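Local structure of flagellar motor switch protein FliG (Aquifex aeolicus, 3HJL) at residues A[17-22]-A[41-46]; A[50-55]-A[87-92]; A[242-247]-A[272-277]. The protein probably forms part of the rotor-mounted switch complex at the base of the flagellar basal body, which contacts the motor components that set the direction of flagellar rotation. All blocks are in the same frame, centred on the assembly; numbering follows the deposited sequence.

From the N terminus, contact 1 closes first: 18 mostly helical residues, including helix 24-33, separate its segments, so that helix 7-21 meets helix 36-47. Contact 2 opens only after contact 1 has closed. It encloses most of helices 54-70 and 78-88 and joins the loop before the former to the loop after the latter. Both belong to the FliG N-terminal domain, and they touch where Val88 packs on Val17, Leu20 and Ala46. Contact 3 follows in the C-terminal domain, its nearest atoms about 60 Å from those of contact 2, and closes a loop containing helices 248-255 and 260-268. The three lie in series, none nesting or crossing.

Contact 1: A[17-22]-A[41-46]; sequences VLLLSL and KLFALA
Leu19 and Leu20, near the C-terminal end of helix 7-21, carry the contact with Leu42, Phe43 and Ala46 of helix 36-47. The two helices belong to the all-helical FliG N-terminal domain and cross almost perpendicularly (signed angle -95°), with the axes of the short segments 9.8 Å apart at closest approach. Taken in order, Val17 turns its branches largely to other parts of the domain, touching Leu64, Ile85 and Leu49, while Leu18 packs on Leu64 and Ile68 of helix 54-70. Leu19 is the first residue of segment 17-22 to touch segment 41-46. Its CG stands anti to the backbone N (chi1 -178°), which sends the branched end toward helix 36-47. There CD2 does the touching: it lies 3.7 Å from CB of Leu42, whose side chain runs aslant to that of Leu19, and also comes within 3.8 Å of Leu42 CD1. The same methyl approaches the Phe43 ring obliquely, so a single carbon bridges two neighbouring residues of the opposing helix.

Leu20 divides its contact between its two branches. CD1 fits closely against the small side chain of Ala46, 3.4 Å from its CB. CD2 instead meets the edge of the Phe43 ring, near the ring plane, 4.2 Å from CE1. The two leucine methyls thus reach CE1 from different directions. The CB of Phe43 points along the interface, while the ring comes nearer. On another side Leu20 packs on Val88 of helix 78-88, which extends the apolar layer toward a third helix. Ser21 packs on Phe81 and Ile85 instead, and its hydroxyl folds back onto its own helix: OG donates to Val17 O at 2.8 Å, approaching 41° out of the carbonyl plane.

Contact 2: A[50-55]-A[87-92]; sequences ESVPEE and KVIPPT
Ser51 and Pro90 bring the two loops closest, with their CA atoms 4.8 Å apart where the touching parts run 69° from each other. Pro90 O is the polar focus of the crossing: Val52 N donates a weak hydrogen bond to it at 3.3 Å, and the CA-H of Ser51 also approaches it. Beside this point the CB of Ser51 comes within 3.3 Å of Pro91 O, while Pro90 lays the CG side of its ring near Ser51 CA.

On one flank Val52 and Ile89 meet methyl to methyl, CG2 to CG2 at 3.7 Å, their side chains inclined to each other. Both also rest on Ile57 of helix 54-70, so the apolar pair continues onto the helix that follows Pro53. Here two helix starts lie side by side, for Pro53 is the N-cap residue of helix 54-70 and Thr92 that of helix 93-114. Thr92 OG1 caps Glu95 N, and the Glu95 carboxylate in turn accepts a hydrogen bond from Glu54 N, linking the two N-terminal turns.

The two branches of Thr92 have different partners. With OG1 placed between the backbone N and the carbonyl carbon (chi1 66°), where it serves the cap, CG2 lies anti to the carbonyl carbon and faces segment 50-55. That methyl sits 3.6 Å from Pro53 N and 3.7 Å from Pro53 CD, the threonine side chain running at about a right angle to the proline.

Contact 3: A[242-247]-A[272-277]; sequences DIRKLS and EDIKQK
Arg244 and Asp273 cross at about a right angle as side chains, yet the guanidinium and carboxylate planes are tilted by only 23° to each other. Asp273 OD2 comes to the guanidinium edge and takes NE at 2.7 Å; this salt bridge includes a hydrogen bond that is short but weak, bent to 127°. Ile274 approaches the same group from another direction, its CD1 resting 3.8 Å above one face, over the centre. Its CG2 meets CG2 of Ile243 at 4.1 Å, the two isoleucines also roughly perpendicular.

These contacts dock a 3-10 turn, just before helix 248-255, against helix 272-279 in the FliG C-terminal domain; from the turn Ile243 also reaches Val312 and Ile316 of helix 302-320.

Lys277 leaves its helix with CG anti to the backbone N (chi1 -169°), and its chain then bends at chi2 and chi4. Its CE passes 3.2 Å from Ile243 O, and NZ gives a weak hydrogen bond to Leu246 O at 3.0 Å. With an alanine here, Leu246 O would probably lose its ammonium partner and a gap would open beside the Ile243 carbonyl. The lysine also packs on Ile251 of helix 248-255.

Contact 1: A[17-22]-A[41-46]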
loop_
_atom_site.group_PDB
_atom_site.type_symbol
_atom_site.label_atom_id
_atom_site.label_comp_id
_atom_site.label_asym_id
_atom_site.label_seq_id
_atom_site.Cartn_x
_atom_site.Cartn_y
_atom_site.Cartn_z
ATOM N N VAL A 17 10.679 -44.054 -2.478
ATOM C CA VAL A 17 10.980 -42.739 -3.034
ATOM C C VAL A 17 12.224 -42.785 -3.923
ATOM O O VAL A 17 12.227 -42.190 -4.997
ATOM C CB VAL A 17 11.138 -41.664 -1.930
ATOM C CG1 VAL A 17 11.527 -40.324 -2.542
ATOM C CG2 VAL A 17 9.826 -41.514 -1.127
ATOM N N LEU A 18 13.262 -43.502 -3.479
ATOM C CA LEU A 18 14.477 -43.706 -4.280
ATOM C C LEU A 18 14.167 -44.352 -5.625
ATOM O O LEU A 18 14.634 -43.876 -6.667
ATOM C CB LEU A 18 15.503 -44.572 -3.534
ATOM C CG LEU A 18 16.373 -43.935 -2.448
ATOM C CD1 LEU A 18 17.232 -45.015 -1.757
ATOM C CD2 LEU A 18 17.274 -42.842 -3.039
ATOM N N LEU A 19 13.374 -45.426 -5.600
ATOM C CA LEU A 19 12.968 -46.133 -6.828
ATOM C C LEU A 19 12.417 -45.161 -7.887
ATOM O O LEU A 19 12.793 -45.223 -9.059
ATOM C CB LEU A 19 11.914 -47.211 -6.507
ATOM C CG LEU A 19 11.395 -48.093 -7.657
ATOM C CD1 LEU A 19 12.506 -48.994 -8.200
ATOM C CD2 LEU A 19 10.205 -48.919 -7.201
ATOM N N LEU A 20 11.565 -44.247 -7.443
ATOM C CA LEU A 20 10.922 -43.278 -8.327
ATOM C C LEU A 20 11.769 -42.023 -8.656
ATOM O O LEU A 20 11.555 -41.412 -9.696
ATOM C CB LEU A 20 9.590 -42.856 -7.706
ATOM C CG LEU A 20 8.599 -44.004 -7.480
ATOM C CD1 LEU A 20 7.527 -43.590 -6.498
ATOM C CD2 LEU A 20 8.000 -44.453 -8.806
ATOM N N SER A 21 12.725 -41.674 -7.783
ATOM C CA SER A 21 13.526 -40.434 -7.883
ATOM C C SER A 21 14.913 -40.585 -8.522
ATOM O O SER A 21 15.405 -39.644 -9.135
ATOM C CB SER A 21 13.701 -39.824 -6.492
ATOM O OG SER A 21 12.441 -39.560 -5.889
ATOM N N LEU A 22 15.551 -41.741 -8.328
ATOM C CA LEU A 22 16.890 -42.022 -8.872
ATOM C C LEU A 22 16.908 -41.961 -10.401
ATOM O O LEU A 22 15.871 -42.140 -11.032
ATOM C CB LEU A 22 17.384 -43.421 -8.441
ATOM C CG LEU A 22 17.874 -43.643 -7.000
ATOM C CD1 LEU A 22 17.965 -45.124 -6.709
ATOM C CD2 LEU A 22 19.223 -42.983 -6.769
ATOM N N LYS A 41 4.713 -53.515 -3.995
ATOM C CA LYS A 41 4.818 -53.095 -2.599
ATOM C C LYS A 41 5.468 -51.710 -2.538
ATOM O O LYS A 41 4.992 -50.834 -1.819
ATOM C CB LYS A 41 5.612 -54.098 -1.745
ATOM C CG LYS A 41 4.835 -55.347 -1.338
ATOM C CD LYS A 41 5.495 -56.104 -0.175
ATOM C CE LYS A 41 6.793 -56.786 -0.567
ATOM N NZ LYS A 41 6.592 -57.923 -1.502
ATOM N N LEU A 42 6.524 -51.504 -3.327
ATOM C CA LEU A 42 7.175 -50.194 -3.391
ATOM C C LEU A 42 6.263 -49.102 -3.957
ATOM O O LEU A 42 6.263 -47.989 -3.436
ATOM C CB LEU A 42 8.500 -50.264 -4.151
ATOM C CG LEU A 42 9.623 -50.970 -3.371
ATOM C CD1 LEU A 42 10.807 -51.327 -4.268
ATOM C CD2 LEU A 42 10.082 -50.124 -2.179
ATOM N N PHE A 43 5.439 -49.426 -4.958
ATOM C CA PHE A 43 4.498 -48.431 -5.516
ATOM C C PHE A 43 3.403 -48.070 -4.508
ATOM O O PHE A 43 3.070 -46.890 -4.356
ATOM C CB PHE A 43 3.851 -48.904 -6.836
ATOM C CG PHE A 43 4.831 -49.129 -7.976
ATOM C CD1 PHE A 43 5.833 -48.201 -8.271
ATOM C CD2 PHE A 43 4.678 -50.225 -8.823
ATOM C CE1 PHE A 43 6.709 -48.410 -9.336
ATOM C CE2 PHE A 43 5.554 -50.442 -9.883
ATOM C CZ PHE A 43 6.568 -49.533 -10.141
ATOM N N ALA A 44 2.868 -49.078 -3.804
ATOM C CA ALA A 44 1.843 -48.836 -2.780
ATOM C C ALA A 44 2.402 -47.999 -1.623
ATOM O O ALA A 44 1.708 -47.134 -1.088
ATOM C CB ALA A 44 1.255 -50.147 -2.280
ATOM N N LEU A 45 3.667 -48.235 -1.267
ATOM C CA LEU A 45 4.354 -47.415 -0.257
ATOM C C LEU A 45 4.439 -45.932 -0.667
ATOM O O LEU A 45 4.179 -45.053 0.150
ATOM C CB LEU A 45 5.766 -47.962 0.033
ATOM C CG LEU A 45 5.825 -49.240 0.869
ATOM C CD1 LEU A 45 7.160 -49.919 0.715
ATOM C CD2 LEU A 45 5.527 -48.963 2.325
ATOM N N ALA A 46 4.806 -45.670 -1.925
ATOM C CA ALA A 46 4.934 -44.295 -2.430
ATOM C C ALA A 46 3.576 -43.597 -2.478
ATOM O O ALA A 46 3.447 -42.456 -2.028
ATOM C CB ALA A 46 5.585 -44.280 -3.804
#

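Contact 2: A[50-55]-A[87-92]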
loop_
_atom_site.group_PDB
_atom_site.type_symbol
_atom_site.label_atom_id
_atom_site.label_comp_id
_atom_site.label_asym_id
_atom_site.label_seq_id
_atom_site.Cartn_x
_atom_site.Cartn_y
_atom_site.Cartn_z
ATOM N N GLU A 50 2.628 -40.040 3.633
ATOM C CA GLU A 50 2.061 -38.879 4.311
ATOM C C GLU A 50 2.571 -37.611 3.634
ATOM O O GLU A 50 3.658 -37.605 3.055
ATOM C CB GLU A 50 2.448 -38.856 5.796
ATOM C CG GLU A 50 1.589 -39.735 6.690
ATOM C CD GLU A 50 2.054 -39.708 8.140
ATOM O OE1 GLU A 50 1.368 -39.082 8.983
ATOM O OE2 GLU A 50 3.138 -40.264 8.428
ATOM N N SER A 51 1.773 -36.545 3.693
ATOM C CA SER A 51 2.160 -35.265 3.117
ATOM C C SER A 51 3.206 -34.602 4.015
ATOM O O SER A 51 3.176 -34.776 5.237
ATOM C CB SER A 51 0.942 -34.354 2.968
ATOM O OG SER A 51 0.319 -34.149 4.215
ATOM N N VAL A 52 4.136 -33.865 3.401
ATOM C CA VAL A 52 5.227 -33.207 4.121
ATOM C C VAL A 52 5.453 -31.795 3.574
ATOM O O VAL A 52 5.493 -31.625 2.357
ATOM C CB VAL A 52 6.541 -33.989 3.947
ATOM C CG1 VAL A 52 7.673 -33.298 4.697
ATOM C CG2 VAL A 52 6.377 -35.437 4.417
ATOM N N PRO A 53 5.586 -30.778 4.467
ATOM C CA PRO A 53 5.911 -29.411 4.038
ATOM C C PRO A 53 7.113 -29.334 3.099
ATOM O O PRO A 53 8.042 -30.130 3.220
ATOM C CB PRO A 53 6.217 -28.701 5.354
ATOM C CG PRO A 53 5.382 -29.405 6.351
ATOM C CD PRO A 53 5.339 -30.834 5.923
ATOM N N GLU A 54 7.075 -28.386 2.164
ATOM C CA GLU A 54 8.103 -28.265 1.121
ATOM C C GLU A 54 9.529 -28.126 1.659
ATOM O O GLU A 54 10.439 -28.761 1.137
ATOM C CB GLU A 54 7.788 -27.086 0.202
ATOM C CG GLU A 54 8.684 -27.005 -1.019
ATOM C CD GLU A 54 8.200 -25.994 -2.026
ATOM O OE1 GLU A 54 7.523 -25.021 -1.623
ATOM O OE2 GLU A 54 8.512 -26.171 -3.222
ATOM N N GLU A 55 9.701 -27.289 2.686
ATOM C CA GLU A 55 10.999 -27.082 3.353
ATOM C C GLU A 55 11.549 -28.385 3.946
ATOM O O GLU A 55 12.757 -28.632 3.900
ATOM C CB GLU A 55 10.871 -26.019 4.462
ATOM C CG GLU A 55 12.212 -25.549 5.065
ATOM C CD GLU A 55 12.053 -24.438 6.104
ATOM O OE1 GLU A 55 11.114 -24.509 6.929
ATOM O OE2 GLU A 55 12.891 -23.508 6.117
ATOM N N LYS A 87 7.859 -34.524 -6.380
ATOM C CA LYS A 87 6.664 -35.032 -7.082
ATOM C C LYS A 87 6.062 -36.246 -6.363
ATOM O O LYS A 87 4.843 -36.421 -6.335
ATOM C CB LYS A 87 6.976 -35.420 -8.539
ATOM C CG LYS A 87 7.698 -34.364 -9.405
ATOM C CD LYS A 87 7.224 -32.916 -9.185
ATOM C CE LYS A 87 5.756 -32.705 -9.575
ATOM N NZ LYS A 87 5.364 -31.261 -9.502
ATOM N N VAL A 88 6.926 -37.077 -5.788
ATOM C CA VAL A 88 6.514 -38.294 -5.103
ATOM C C VAL A 88 5.799 -37.982 -3.785
ATOM O O VAL A 88 4.677 -38.434 -3.564
ATOM C CB VAL A 88 7.746 -39.201 -4.805
ATOM C CG1 VAL A 88 7.332 -40.450 -4.032
ATOM C CG2 VAL A 88 8.459 -39.577 -6.098
ATOM N N ILE A 89 6.460 -37.199 -2.931
ATOM C CA ILE A 89 5.943 -36.863 -1.600
ATOM C C ILE A 89 4.871 -35.770 -1.767
ATOM O O ILE A 89 5.202 -34.662 -2.190
ATOM C CB ILE A 89 7.079 -36.336 -0.659
ATOM C CG1 ILE A 89 8.252 -37.331 -0.597
ATOM C CG2 ILE A 89 6.522 -36.071 0.747
ATOM C CD1 ILE A 89 9.412 -36.879 0.289
ATOM N N PRO A 90 3.587 -36.073 -1.436
ATOM C CA PRO A 90 2.512 -35.097 -1.704
ATOM C C PRO A 90 2.541 -33.840 -0.819
ATOM O O PRO A 90 3.179 -33.851 0.233
ATOM C CB PRO A 90 1.239 -35.902 -1.436
ATOM C CG PRO A 90 1.648 -36.947 -0.474
ATOM C CD PRO A 90 3.062 -37.293 -0.786
ATOM N N PRO A 91 1.861 -32.757 -1.253
ATOM C CA PRO A 91 1.833 -31.530 -0.472
ATOM C C PRO A 91 0.778 -31.577 0.637
ATOM O O PRO A 91 -0.147 -32.386 0.575
ATOM C CB PRO A 91 1.474 -30.473 -1.514
ATOM C CG PRO A 91 0.620 -31.184 -2.478
ATOM C CD PRO A 91 1.078 -32.616 -2.499
ATOM N N THR A 92 0.924 -30.701 1.628
ATOM C CA THR A 92 0.029 -30.658 2.790
ATOM C C THR A 92 -1.258 -29.893 2.450
ATOM O O THR A 92 -1.301 -29.150 1.465
ATOM C CB THR A 92 0.714 -29.958 3.992
ATOM O OG1 THR A 92 0.938 -28.583 3.675
ATOM C CG2 THR A 92 2.041 -30.601 4.319
#

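Contact 3: A[242-247]-A[272-277]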
loop_
_atom_site.group_PDB
_atom_site.type_symbol
_atom_site.label_atom_id
_atom_site.label_comp_id
_atom_site.label_asym_id
_atom_site.label_seq_id
_atom_site.Cartn_x
_atom_site.Cartn_y
_atom_site.Cartn_z
ATOM N N ASP A 242 -8.391 35.232 11.155
ATOM C CA ASP A 242 -9.583 35.504 11.997
ATOM C C ASP A 242 -9.349 36.552 13.095
ATOM O O ASP A 242 -10.279 36.913 13.813
ATOM C CB ASP A 242 -10.122 34.213 12.646
ATOM C CG ASP A 242 -10.566 33.181 11.628
ATOM O OD1 ASP A 242 -11.222 33.561 10.622
ATOM O OD2 ASP A 242 -10.308 31.973 11.867
ATOM N N ILE A 243 -8.114 37.024 13.245
ATOM C CA ILE A 243 -7.818 38.152 14.136
ATOM C C ILE A 243 -8.659 39.409 13.760
ATOM O O ILE A 243 -9.002 40.213 14.632
ATOM C CB ILE A 243 -6.289 38.458 14.159
ATOM C CG1 ILE A 243 -5.544 37.326 14.888
ATOM C CG2 ILE A 243 -6.010 39.781 14.861
ATOM C CD1 ILE A 243 -4.012 37.455 14.882
ATOM N N ARG A 244 -9.015 39.535 12.477
ATOM C CA ARG A 244 -9.942 40.574 11.989
ATOM C C ARG A 244 -11.304 40.586 12.708
ATOM O O ARG A 244 -11.901 41.652 12.885
ATOM C CB ARG A 244 -10.224 40.372 10.496
ATOM C CG ARG A 244 -9.065 40.623 9.558
ATOM C CD ARG A 244 -9.585 40.698 8.142
ATOM N NE ARG A 244 -8.527 40.749 7.138
ATOM C CZ ARG A 244 -7.830 39.702 6.703
ATOM N NH1 ARG A 244 -8.085 38.467 7.130
ATOM N NH2 ARG A 244 -6.891 39.891 5.782
ATOM N N LYS A 245 -11.815 39.399 13.049
ATOM C CA LYS A 245 -13.117 39.262 13.729
ATOM C C LYS A 245 -13.111 39.796 15.172
ATOM O O LYS A 245 -14.156 40.207 15.685
ATOM C CB LYS A 245 -13.559 37.791 13.766
ATOM C CG LYS A 245 -13.761 37.123 12.406
ATOM C CD LYS A 245 -14.117 35.651 12.586
ATOM C CE LYS A 245 -14.293 34.942 11.254
ATOM N NZ LYS A 245 -14.586 33.486 11.424
ATOM N N LEU A 246 -11.944 39.776 15.819
ATOM C CA LEU A 246 -11.815 40.195 17.216
ATOM C C LEU A 246 -12.016 41.705 17.401
ATOM O O LEU A 246 -11.819 42.484 16.467
ATOM C CB LEU A 246 -10.441 39.781 17.772
ATOM C CG LEU A 246 -10.108 38.284 17.759
ATOM C CD1 LEU A 246 -8.731 38.044 18.322
ATOM C CD2 LEU A 246 -11.153 37.465 18.524
ATOM N N SER A 247 -12.432 42.098 18.607
ATOM C CA SER A 247 -12.624 43.509 18.952
ATOM C C SER A 247 -11.295 44.144 19.328
ATOM O O SER A 247 -10.283 43.450 19.462
ATOM C CB SER A 247 -13.578 43.640 20.137
ATOM O OG SER A 247 -14.796 42.974 19.881
ATOM N N GLU A 272 -1.973 44.080 5.897
ATOM C CA GLU A 272 -1.807 45.417 6.472
ATOM C C GLU A 272 -2.880 45.775 7.501
ATOM O O GLU A 272 -2.584 46.438 8.503
ATOM C CB GLU A 272 -1.767 46.482 5.358
ATOM C CG GLU A 272 -1.300 47.875 5.808
ATOM C CD GLU A 272 0.091 47.867 6.438
ATOM O OE1 GLU A 272 0.286 48.568 7.458
ATOM O OE2 GLU A 272 0.974 47.129 5.940
ATOM N N ASP A 273 -4.117 45.343 7.255
ATOM C CA ASP A 273 -5.223 45.625 8.178
ATOM C C ASP A 273 -5.093 44.899 9.530
ATOM O O ASP A 273 -5.542 45.415 10.552
ATOM C CB ASP A 273 -6.580 45.344 7.524
ATOM C CG ASP A 273 -6.799 43.877 7.220
ATOM O OD1 ASP A 273 -6.022 43.296 6.433
ATOM O OD2 ASP A 273 -7.793 43.328 7.727
ATOM N N ILE A 274 -4.464 43.723 9.530
ATOM C CA ILE A 274 -4.193 42.979 10.768
ATOM C C ILE A 274 -2.993 43.607 11.506
ATOM O O ILE A 274 -2.969 43.636 12.740
ATOM C CB ILE A 274 -3.976 41.451 10.492
ATOM C CG1 ILE A 274 -5.266 40.825 9.930
ATOM C CG2 ILE A 274 -3.563 40.709 11.759
ATOM C CD1 ILE A 274 -5.118 39.363 9.521
ATOM N N LYS A 275 -2.009 44.110 10.753
ATOM C CA LYS A 275 -0.918 44.886 11.349
ATOM C C LYS A 275 -1.500 46.080 12.100
ATOM O O LYS A 275 -1.229 46.262 13.290
ATOM C CB LYS A 275 0.068 45.409 10.295
ATOM C CG LYS A 275 1.036 44.407 9.724
ATOM C CD LYS A 275 1.930 45.099 8.691
ATOM C CE LYS A 275 3.087 44.222 8.246
ATOM N NZ LYS A 275 3.986 44.894 7.259
ATOM N N GLN A 276 -2.306 46.879 11.400
ATOM C CA GLN A 276 -2.936 48.070 11.994
ATOM C C GLN A 276 -3.888 47.744 13.145
ATOM O O GLN A 276 -4.081 48.569 14.038
ATOM C CB GLN A 276 -3.676 48.906 10.931
ATOM C CG GLN A 276 -2.782 49.541 9.860
ATOM C CD GLN A 276 -1.696 50.450 10.431
ATOM O OE1 GLN A 276 -1.856 51.052 11.501
ATOM N NE2 GLN A 276 -0.578 50.548 9.712
ATOM N N LYS A 277 -4.471 46.549 13.126
ATOM C CA LYS A 277 -5.345 46.098 14.206
ATOM C C LYS A 277 -4.591 45.999 15.538
ATOM O O LYS A 277 -5.121 46.383 16.583
ATOM C CB LYS A 277 -5.967 44.750 13.844
ATOM C CG LYS A 277 -7.064 44.321 14.767
ATOM C CD LYS A 277 -8.169 43.567 14.040
ATOM C CE LYS A 277 -9.380 43.360 14.931
ATOM N NZ LYS A 277 -10.022 44.640 15.359
#